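Local coordinates for protein Alpha/beta fold hydrolase (PDB 6I8W) that acts as a membrane-bound phospholipase A of Pseudomonas aeruginosa that degrades membrane phospholipids and serves as a virulence factor, at residues A[171-176]-A[182-187]. Numbering follows the deposited sequence.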
loop_
_atom_site.group_PDB
_atom_site.type_symbol
_atom_site.label_atom_id
_atom_site.label_comp_id
_atom_site.label_asym_id
_atom_site.label_seq_id
_atom_site.Cartn_x
_atom_site.Cartn_y
_atom_site.Cartn_z
ATOM N N SER A 171 17.994 -6.846 5.255
ATOM C CA SER A 171 17.658 -6.297 3.945
ATOM C C SER A 171 18.508 -5.071 3.624
ATOM O O SER A 171 19.118 -4.481 4.504
ATOM C CB SER A 171 16.174 -5.936 3.877
ATOM O OG SER A 171 15.909 -4.792 4.671
ATOM N N GLU A 172 18.524 -4.696 2.350
ATOM C CA GLU A 172 19.278 -3.547 1.885
ATOM C C GLU A 172 18.731 -2.269 2.539
ATOM O O GLU A 172 19.487 -1.328 2.788
ATOM C CB GLU A 172 19.229 -3.468 0.360
ATOM C CG GLU A 172 20.150 -2.443 -0.266
ATOM C CD GLU A 172 20.167 -2.544 -1.784
ATOM O OE1 GLU A 172 19.896 -3.647 -2.314
ATOM O OE2 GLU A 172 20.428 -1.516 -2.447
ATOM N N LEU A 173 17.425 -2.231 2.809
ATOM C CA LEU A 173 16.842 -1.106 3.552
ATOM C C LEU A 173 17.448 -1.001 4.932
ATOM O O LEU A 173 17.872 0.077 5.344
ATOM C CB LEU A 173 15.321 -1.226 3.702
ATOM C CG LEU A 173 14.764 -0.172 4.684
ATOM C CD1 LEU A 173 14.938 1.248 4.139
ATOM C CD2 LEU A 173 13.292 -0.426 5.040
ATOM N N PHE A 174 17.474 -2.112 5.657
ATOM C CA PHE A 174 17.977 -2.069 7.017
ATOM C C PHE A 174 19.473 -1.767 7.019
ATOM O O PHE A 174 19.954 -1.106 7.922
ATOM C CB PHE A 174 17.649 -3.361 7.767
ATOM C CG PHE A 174 16.194 -3.483 8.141
ATOM C CD1 PHE A 174 15.645 -2.644 9.095
ATOM C CD2 PHE A 174 15.377 -4.432 7.550
ATOM C CE1 PHE A 174 14.303 -2.743 9.445
ATOM C CE2 PHE A 174 14.038 -4.541 7.899
ATOM C CZ PHE A 174 13.499 -3.693 8.840
ATOM N N GLU A 175 20.203 -2.191 5.991
ATOM C CA GLU A 175 21.617 -1.826 5.835
ATOM C C GLU A 175 21.768 -0.325 5.646
ATOM O O GLU A 175 22.640 0.322 6.237
ATOM C CB GLU A 175 22.241 -2.542 4.634
ATOM C CG GLU A 175 22.404 -4.039 4.788
ATOM C CD GLU A 175 23.630 -4.395 5.602
ATOM O OE1 GLU A 175 24.308 -3.464 6.104
ATOM O OE2 GLU A 175 23.921 -5.604 5.729
ATOM N N ASP A 176 20.915 0.216 4.775
ATOM C CA ASP A 176 20.922 1.638 4.464
ATOM C C ASP A 176 20.657 2.455 5.726
ATOM O O ASP A 176 21.295 3.488 5.947
ATOM C CB ASP A 176 19.868 1.979 3.414
ATOM C CG ASP A 176 20.252 1.519 2.015
ATOM O OD1 ASP A 176 21.424 1.132 1.793
ATOM O OD2 ASP A 176 19.370 1.559 1.135
ATOM N N ASN A 182 17.603 6.309 3.708
ATOM C CA ASN A 182 16.278 5.721 3.593
ATOM C C ASN A 182 15.715 6.051 2.221
ATOM O O ASN A 182 15.232 7.160 1.992
ATOM C CB ASN A 182 15.356 6.224 4.716
ATOM C CG ASN A 182 13.992 5.528 4.711
ATOM O OD1 ASN A 182 13.709 4.692 3.852
ATOM N ND2 ASN A 182 13.150 5.868 5.687
ATOM N N PRO A 183 15.803 5.092 1.286
ATOM C CA PRO A 183 15.281 5.303 -0.064
ATOM C C PRO A 183 13.769 5.529 -0.072
ATOM O O PRO A 183 13.254 6.051 -1.058
ATOM C CB PRO A 183 15.645 4.000 -0.791
ATOM C CG PRO A 183 16.788 3.440 -0.011
ATOM C CD PRO A 183 16.515 3.810 1.410
ATOM N N LEU A 184 13.077 5.157 1.003
ATOM C CA LEU A 184 11.615 5.260 1.021
ATOM C C LEU A 184 11.149 6.686 1.288
ATOM O O LEU A 184 9.979 7.003 1.099
ATOM C CB LEU A 184 11.009 4.311 2.060
ATOM C CG LEU A 184 11.350 2.816 1.924
ATOM C CD1 LEU A 184 10.577 1.988 2.949
ATOM C CD2 LEU A 184 11.093 2.299 0.522
ATOM N N VAL A 185 12.066 7.542 1.732
ATOM C CA VAL A 185 11.758 8.946 1.947
ATOM C C VAL A 185 12.483 9.763 0.881
ATOM O O VAL A 185 13.705 9.846 0.873
ATOM C CB VAL A 185 12.178 9.429 3.356
ATOM C CG1 VAL A 185 11.919 10.911 3.488
ATOM C CG2 VAL A 185 11.408 8.669 4.433
ATOM N N VAL A 186 11.714 10.351 -0.025
ATOM C CA VAL A 186 12.255 11.012 -1.206
ATOM C C VAL A 186 12.455 12.506 -0.943
ATOM O O VAL A 186 11.497 13.279 -0.984
ATOM C CB VAL A 186 11.320 10.798 -2.416
ATOM C CG1 VAL A 186 11.903 11.410 -3.665
ATOM C CG2 VAL A 186 11.067 9.306 -2.622
ATOM N N ARG A 187 13.701 12.902 -0.670
ATOM C CA ARG A 187 14.023 14.285 -0.295
ATOM C C ARG A 187 14.195 15.212 -1.498
ATOM O O ARG A 187 13.854 16.400 -1.443
ATOM C CB ARG A 187 15.307 14.325 0.540
ATOM C CG ARG A 187 15.306 13.405 1.744
ATOM C CD ARG A 187 14.428 13.942 2.842
ATOM N NE ARG A 187 14.632 13.228 4.098
ATOM C CZ ARG A 187 14.130 13.625 5.265
ATOM N NH1 ARG A 187 13.398 14.733 5.331
ATOM N NH2 ARG A 187 14.361 12.918 6.364
#
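Leu173, on the short helix 172-177, sends its two methyls against separate parts of an Asx turn that overlaps a type I beta turn from Asn182 to Val185. Both segments belong to the excursion between strands 154-160 and 250-255, the usual place of the lid or cap in an alpha/beta hydrolase. With chi1 at 170°, CG of Leu173 is anti to the backbone N and the branch extends to the loop, where CD1 lies 3.7 Å from Asn182 OD1. The same methyl is 4.1 Å from Pro183 CD. The other, Leu173 CD2, meets Leu184 CD1 at 4.2 Å, the two leucine side chains crossing at about a right angle. No hydrogen bond joins the segments, so the contact rests on van der Waals packing. One turn along the helix, Asp176 touches the proline ring with one carboxylate oxygen, OD2, 3.4 Å from Pro183 CG, the two side chains meeting at a slant. Phe198 of helix 191-199 also touches Pro183. The buried Leu184 side chain comes about 4 Å from a bound myristic acid, so this side of the turn borders the fatty acid, consistent with a place beside the acyl pocket. Within the two segments, Asn182 OD1 meets the Leu173 methyl and also accepts from Leu184 N, which donates to it over 3.0 Å from above the carbonyl plane, 49° out of it.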